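Local coordinates for protein SPT6 (Antonospora locustae, PDB 2XP1) that interacts with RNA polymerase II through noncanonical tandem SH2 domains, as part of a transcription elongation factor, at residues Y125-S130 with D168-Y173; K136-Y141 with I146-I151. All coordinates share one frame; numbering follows the deposited sequence.

Interaction 1: Y125-S130 with D168-Y173. With SO4 (sulfate ion), chain C.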
loop_
_atom_site.group_PDB
_atom_site.type_symbol
_atom_site.label_atom_id
_atom_site.label_comp_id
_atom_site.label_asym_id
_atom_site.label_seq_id
_atom_site.Cartn_x
_atom_site.Cartn_y
_atom_site.Cartn_z
ATOM N N TYR A 125 23.238 14.296 -7.953
ATOM C CA TYR A 125 22.162 13.389 -8.252
ATOM C C TYR A 125 21.092 14.070 -9.017
ATOM O O TYR A 125 20.937 15.277 -8.911
ATOM C CB TYR A 125 21.583 12.803 -6.979
ATOM C CG TYR A 125 21.051 13.812 -5.997
ATOM C CD1 TYR A 125 19.694 14.131 -5.972
ATOM C CD2 TYR A 125 21.902 14.459 -5.092
ATOM C CE1 TYR A 125 19.188 15.053 -5.044
ATOM C CE2 TYR A 125 21.411 15.382 -4.173
ATOM C CZ TYR A 125 20.042 15.665 -4.151
ATOM O OH TYR A 125 19.538 16.584 -3.250
ATOM N N ALA A 126 20.336 13.281 -9.779
ATOM C CA ALA A 126 19.316 13.840 -10.650
ATOM C C ALA A 126 18.167 12.911 -10.653
ATOM O O ALA A 126 18.328 11.758 -10.270
ATOM C CB ALA A 126 19.860 14.019 -12.063
ATOM N N PHE A 127 17.001 13.396 -11.072
ATOM C CA PHE A 127 15.827 12.522 -11.226
ATOM C C PHE A 127 15.240 12.711 -12.609
ATOM O O PHE A 127 15.165 13.818 -13.081
ATOM C CB PHE A 127 14.717 12.841 -10.220
ATOM C CG PHE A 127 15.071 12.581 -8.811
ATOM C CD1 PHE A 127 15.750 13.552 -8.061
ATOM C CD2 PHE A 127 14.679 11.397 -8.202
ATOM C CE1 PHE A 127 16.081 13.342 -6.734
ATOM C CE2 PHE A 127 14.990 11.145 -6.870
ATOM C CZ PHE A 127 15.707 12.144 -6.108
ATOM N N TYR A 128 14.815 11.609 -13.226
ATOM C CA TYR A 128 14.108 11.616 -14.493
ATOM C C TYR A 128 13.233 10.374 -14.603
ATOM O O TYR A 128 13.517 9.364 -13.975
ATOM C CB TYR A 128 15.081 11.709 -15.656
ATOM C CG TYR A 128 16.245 10.723 -15.656
ATOM C CD1 TYR A 128 16.149 9.496 -16.334
ATOM C CD2 TYR A 128 17.453 11.035 -15.023
ATOM C CE1 TYR A 128 17.208 8.604 -16.363
ATOM C CE2 TYR A 128 18.525 10.144 -15.046
ATOM C CZ TYR A 128 18.384 8.936 -15.717
ATOM O OH TYR A 128 19.424 8.049 -15.747
ATOM N N PHE A 129 12.148 10.456 -15.363
ATOM C CA PHE A 129 11.265 9.299 -15.513
ATOM C C PHE A 129 11.950 8.298 -16.372
ATOM O O PHE A 129 12.641 8.674 -17.304
ATOM C CB PHE A 129 9.942 9.686 -16.162
ATOM C CG PHE A 129 9.030 10.376 -15.219
ATOM C CD1 PHE A 129 8.678 11.680 -15.421
ATOM C CD2 PHE A 129 8.571 9.734 -14.093
ATOM C CE1 PHE A 129 7.844 12.325 -14.542
ATOM C CE2 PHE A 129 7.774 10.394 -13.202
ATOM C CZ PHE A 129 7.414 11.710 -13.439
ATOM N N SER A 130 11.735 7.032 -16.030
ATOM C CA SER A 130 12.258 5.888 -16.785
ATOM C C SER A 130 11.441 5.690 -18.042
ATOM O O SER A 130 10.202 5.700 -17.985
ATOM C CB SER A 130 12.145 4.582 -15.950
ATOM O OG SER A 130 12.616 3.451 -16.709
ATOM N N ASP A 168 11.963 15.115 -1.665
ATOM C CA ASP A 168 12.642 15.707 -0.534
ATOM C C ASP A 168 12.889 14.738 0.614
ATOM O O ASP A 168 14.039 14.634 1.113
ATOM C CB ASP A 168 11.879 16.943 -0.035
ATOM C CG ASP A 168 12.521 18.228 -0.489
ATOM O OD1 ASP A 168 13.588 18.129 -1.145
ATOM O OD2 ASP A 168 11.969 19.320 -0.193
ATOM N N SER A 169 11.811 14.051 1.031
ATOM C CA SER A 169 11.897 13.107 2.149
ATOM C C SER A 169 12.669 11.881 1.705
ATOM O O SER A 169 13.491 11.348 2.498
ATOM C CB SER A 169 10.533 12.758 2.794
ATOM O OG SER A 169 9.443 12.760 1.892
ATOM N N PHE A 170 12.445 11.480 0.440
ATOM C CA PHE A 170 13.251 10.416 -0.167
ATOM C C PHE A 170 14.745 10.747 -0.095
ATOM O O PHE A 170 15.548 9.933 0.394
ATOM C CB PHE A 170 12.862 10.082 -1.622
ATOM C CG PHE A 170 13.893 9.239 -2.317
ATOM C CD1 PHE A 170 13.991 7.873 -2.045
ATOM C CD2 PHE A 170 14.803 9.816 -3.185
ATOM C CE1 PHE A 170 14.959 7.094 -2.635
ATOM C CE2 PHE A 170 15.786 9.044 -3.791
ATOM C CZ PHE A 170 15.854 7.667 -3.518
ATOM N N VAL A 171 15.105 11.930 -0.590
ATOM C CA VAL A 171 16.491 12.412 -0.502
ATOM C C VAL A 171 17.024 12.268 0.932
ATOM O O VAL A 171 18.094 11.664 1.163
ATOM C CB VAL A 171 16.605 13.878 -0.974
ATOM C CG1 VAL A 171 17.984 14.468 -0.619
ATOM C CG2 VAL A 171 16.340 13.962 -2.464
ATOM N N ALA A 172 16.250 12.796 1.884
ATOM C CA ALA A 172 16.616 12.778 3.297
ATOM C C ALA A 172 16.979 11.368 3.765
ATOM O O ALA A 172 17.995 11.167 4.427
ATOM C CB ALA A 172 15.481 13.355 4.150
ATOM N N TYR A 173 16.144 10.403 3.394
ATOM C CA TYR A 173 16.340 9.012 3.768
ATOM C C TYR A 173 17.566 8.391 3.073
ATOM O O TYR A 173 18.396 7.733 3.711
ATOM C CB TYR A 173 15.070 8.232 3.442
ATOM C CG TYR A 173 15.302 6.769 3.229
ATOM C CD1 TYR A 173 15.264 5.866 4.293
ATOM C CD2 TYR A 173 15.557 6.289 1.964
ATOM C CE1 TYR A 173 15.483 4.512 4.091
ATOM C CE2 TYR A 173 15.774 4.954 1.738
ATOM C CZ TYR A 173 15.740 4.062 2.797
ATOM O OH TYR A 173 15.958 2.728 2.523
HETATM S S SO4 C . 15.810 4.149 -17.811
HETATM O O1 SO4 C . 17.097 3.688 -18.344
HETATM O O2 SO4 C . 14.941 4.531 -18.933
HETATM O O3 SO4 C . 15.997 5.310 -16.949
HETATM O O4 SO4 C . 15.210 3.081 -17.025
#
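Phe-127 and Tyr-125 reach from strand 124-129 toward helix 167-175 and meet Phe-170 and Val-171, a small example of how a helix is seated on a sheet; between these two segments the contact is made by aromatic and branched side chains. Phe-127 can be followed outward. Its CB leaves on the helix side, with CG beside the backbone N and anti to the carbonyl carbon (chi1 -66°), which carries the ring to the helix. CE1 comes up to the edge of the Tyr-125 ring, in that ring's plane. CZ meets Phe-170 CD2 at 3.8 Å and Val-171 CG2 at 4.1 Å, while CE2 comes to 3.8 Å from Phe-170 CE2. These three helix atoms lie at the edge of the Phe-127 ring. Tyr-125 crosses Val-171 at about a right angle and uses both methyls: Tyr-125 CE1 lies 4.0 Å from Val-171 CG2 and Tyr-125 OH 3.7 Å from Val-171 CG1. The strand and helix axes stay 12.0 Å apart, a gap spanned by these side chains. Beyond the strand, Ser-130 OG donates a 2.6 Å hydrogen bond to O4 of a sulfate, probably a crystallisation ion, also held by the backbone N of Arg-131 and Lys-132. The packing belongs to the second SH2 domain of the tandem, as its position in the chain implies, and the sulfate's place is consistent with the phosphate-binding loop of that fold.

Interaction 2: K136-Y141 with I146-I151. With SO4 (sulfate ion), chain C.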
loop_
_atom_site.group_PDB
_atom_site.type_symbol
_atom_site.label_atom_id
_atom_site.label_comp_id
_atom_site.label_asym_id
_atom_site.label_seq_id
_atom_site.Cartn_x
_atom_site.Cartn_y
_atom_site.Cartn_z
ATOM N N LYS A 136 8.175 4.147 -13.562
ATOM C CA LYS A 136 9.285 4.353 -12.619
ATOM C C LYS A 136 9.985 5.724 -12.753
ATOM O O LYS A 136 10.314 6.194 -13.853
ATOM C CB LYS A 136 10.354 3.266 -12.780
ATOM C CG LYS A 136 9.856 1.816 -12.587
ATOM C CD LYS A 136 9.396 1.584 -11.149
ATOM C CE LYS A 136 8.390 0.432 -11.032
ATOM N NZ LYS A 136 8.123 0.115 -9.568
ATOM N N LEU A 137 10.313 6.318 -11.626
ATOM C CA LEU A 137 11.243 7.459 -11.624
ATOM C C LEU A 137 12.665 6.958 -11.385
ATOM O O LEU A 137 12.920 6.273 -10.400
ATOM C CB LEU A 137 10.876 8.419 -10.494
ATOM C CG LEU A 137 11.780 9.623 -10.242
ATOM C CD1 LEU A 137 11.657 10.636 -11.316
ATOM C CD2 LEU A 137 11.340 10.171 -8.905
ATOM N N THR A 138 13.592 7.334 -12.259
ATOM C CA THR A 138 15.000 7.007 -12.081
ATOM C C THR A 138 15.685 8.027 -11.190
ATOM O O THR A 138 15.623 9.227 -11.438
ATOM C CB THR A 138 15.699 6.861 -13.447
ATOM O OG1 THR A 138 15.025 5.845 -14.188
ATOM C CG2 THR A 138 17.138 6.460 -13.325
ATOM N N PHE A 139 16.283 7.532 -10.106
ATOM C CA PHE A 139 17.178 8.298 -9.250
ATOM C C PHE A 139 18.605 7.953 -9.681
ATOM O O PHE A 139 19.044 6.819 -9.481
ATOM C CB PHE A 139 16.992 7.898 -7.775
ATOM C CG PHE A 139 18.044 8.452 -6.864
ATOM C CD1 PHE A 139 18.289 9.835 -6.814
ATOM C CD2 PHE A 139 18.807 7.605 -6.060
ATOM C CE1 PHE A 139 19.276 10.362 -5.972
ATOM C CE2 PHE A 139 19.801 8.120 -5.201
ATOM C CZ PHE A 139 20.034 9.496 -5.165
ATOM N N ALA A 140 19.297 8.935 -10.267
ATOM C CA ALA A 140 20.657 8.786 -10.781
ATOM C C ALA A 140 21.624 9.551 -9.907
ATOM O O ALA A 140 21.371 10.697 -9.552
ATOM C CB ALA A 140 20.766 9.312 -12.212
ATOM N N TYR A 141 22.736 8.928 -9.559
ATOM C CA TYR A 141 23.699 9.629 -8.750
ATOM C C TYR A 141 25.140 9.336 -9.084
ATOM O O TYR A 141 25.465 8.243 -9.522
ATOM C CB TYR A 141 23.410 9.453 -7.269
ATOM C CG TYR A 141 23.557 8.068 -6.729
ATOM C CD1 TYR A 141 24.692 7.722 -5.995
ATOM C CD2 TYR A 141 22.545 7.113 -6.884
ATOM C CE1 TYR A 141 24.855 6.448 -5.460
ATOM C CE2 TYR A 141 22.685 5.825 -6.333
ATOM C CZ TYR A 141 23.854 5.510 -5.617
ATOM O OH TYR A 141 24.047 4.262 -5.054
ATOM N N ILE A 146 28.488 6.759 -11.940
ATOM C CA ILE A 146 27.051 6.980 -12.099
ATOM C C ILE A 146 26.254 5.669 -11.872
ATOM O O ILE A 146 26.339 4.740 -12.678
ATOM C CB ILE A 146 26.718 7.639 -13.478
ATOM C CG1 ILE A 146 27.671 8.800 -13.767
ATOM C CG2 ILE A 146 25.277 8.168 -13.519
ATOM C CD1 ILE A 146 27.800 9.161 -15.257
ATOM N N LEU A 147 25.506 5.614 -10.757
ATOM C CA LEU A 147 24.580 4.507 -10.421
ATOM C C LEU A 147 23.123 4.968 -10.612
ATOM O O LEU A 147 22.877 6.162 -10.728
ATOM C CB LEU A 147 24.792 4.000 -8.977
ATOM C CG LEU A 147 26.177 3.818 -8.317
ATOM C CD1 LEU A 147 26.043 2.915 -7.118
ATOM C CD2 LEU A 147 27.213 3.226 -9.255
ATOM N N GLU A 148 22.168 4.030 -10.648
ATOM C CA GLU A 148 20.763 4.366 -10.906
ATOM C C GLU A 148 19.865 3.491 -10.080
ATOM O O GLU A 148 20.196 2.344 -9.853
ATOM C CB GLU A 148 20.388 4.105 -12.350
ATOM C CG GLU A 148 20.854 5.110 -13.336
ATOM C CD GLU A 148 20.696 4.582 -14.744
ATOM O OE1 GLU A 148 20.160 3.465 -14.926
ATOM O OE2 GLU A 148 21.116 5.276 -15.680
ATOM N N GLU A 149 18.729 4.029 -9.639
ATOM C CA GLU A 149 17.793 3.267 -8.845
ATOM C C GLU A 149 16.399 3.626 -9.253
ATOM O O GLU A 149 16.137 4.765 -9.634
ATOM C CB GLU A 149 17.947 3.561 -7.362
ATOM C CG GLU A 149 19.299 3.241 -6.709
ATOM C CD GLU A 149 19.233 3.378 -5.181
ATOM O OE1 GLU A 149 19.579 4.458 -4.668
ATOM O OE2 GLU A 149 18.812 2.411 -4.497
ATOM N N TYR A 150 15.482 2.675 -9.129
ATOM C CA TYR A 150 14.142 2.925 -9.558
ATOM C C TYR A 150 13.234 3.232 -8.396
ATOM O O TYR A 150 13.222 2.499 -7.401
ATOM C CB TYR A 150 13.598 1.727 -10.338
ATOM C CG TYR A 150 14.175 1.541 -11.743
ATOM C CD1 TYR A 150 14.536 2.633 -12.534
ATOM C CD2 TYR A 150 14.354 0.263 -12.275
ATOM C CE1 TYR A 150 15.066 2.467 -13.811
ATOM C CE2 TYR A 150 14.864 0.086 -13.560
ATOM C CZ TYR A 150 15.225 1.188 -14.323
ATOM O OH TYR A 150 15.739 1.008 -15.604
ATOM N N ILE A 151 12.442 4.286 -8.535
ATOM C CA ILE A 151 11.445 4.579 -7.554
ATOM C C ILE A 151 10.082 4.395 -8.188
ATOM O O ILE A 151 9.850 4.865 -9.291
ATOM C CB ILE A 151 11.624 6.029 -7.046
ATOM C CG1 ILE A 151 12.983 6.169 -6.354
ATOM C CG2 ILE A 151 10.507 6.447 -6.124
ATOM C CD1 ILE A 151 13.456 7.648 -6.205
HETATM S S SO4 C . 15.810 4.149 -17.811
HETATM O O1 SO4 C . 17.097 3.688 -18.344
HETATM O O2 SO4 C . 14.941 4.531 -18.933
HETATM O O3 SO4 C . 15.997 5.310 -16.949
HETATM O O4 SO4 C . 15.210 3.081 -17.025
#
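A beta hairpin of strands 136-142 and 146-153 joins Leu-137, Phe-139 and Tyr-141 to Ile-151, Glu-149 and Leu-147 as three hydrogen-bonded pairs. Six backbone bonds zip them together, among them Phe-139 N to Glu-149 O at 2.8 Å with an N-H...O angle of 167°. On the face of these pairs, Tyr-141 has CG tucked between its backbone N and carbonyl carbon (chi1 66°), and this turns the ring over the neighbouring strand. Leu-147 CB then makes a CH-pi contact, 4.1 Å from the centroid of the Tyr-141 ring, and Leu-147 CD1 comes as close as 3.2 Å to Tyr-141 OH. Glu-149 runs alongside Phe-139, and its OE1 lies in the plane of that ring at the edge, 3.5 Å from Phe-139 CD2, with carboxylate and ring planes 53° apart. The same carboxylate is fixed by a salt bridge from OE1 to Arg-174 and a hydrogen bond between OE2 and Tyr-159. On the other face, Thr-138 and Tyr-150, a non-hydrogen-bonded pair, point the same way: Thr-138 OG1 lies at the edge of the Tyr-150 ring, in its plane, 3.4 Å from Tyr-150 CE1. They share the sulfate, Thr-138 OG1 donating to O3 and Tyr-150 OH to O4. Strand 124-129 flanks strand 136-142. Helix 167-175 covers the Phe-139 and Ile-151 face, and helix 112-116 touches Ala-140 and Ile-146.

How the interactions relate
Read from the N terminus, the chain lays down strand 124-129 after helix 112-116, turns at the loop that wraps the sulfate, and returns as strand 136-142. A second, tighter turn leads into strand 146-153, and interaction 2 closes this short loop. Two further short strands follow before helix 167-175 comes back to strand 124-129, so interaction 1 closes a longer loop with interaction 2 nested inside it. The two are joined directly: Tyr-128 O and Thr-138 N are 2.7 Å apart, a probable hydrogen bond between adjacent strands. Together they unite three neighbouring strands, one flanking helix and a shared anion site.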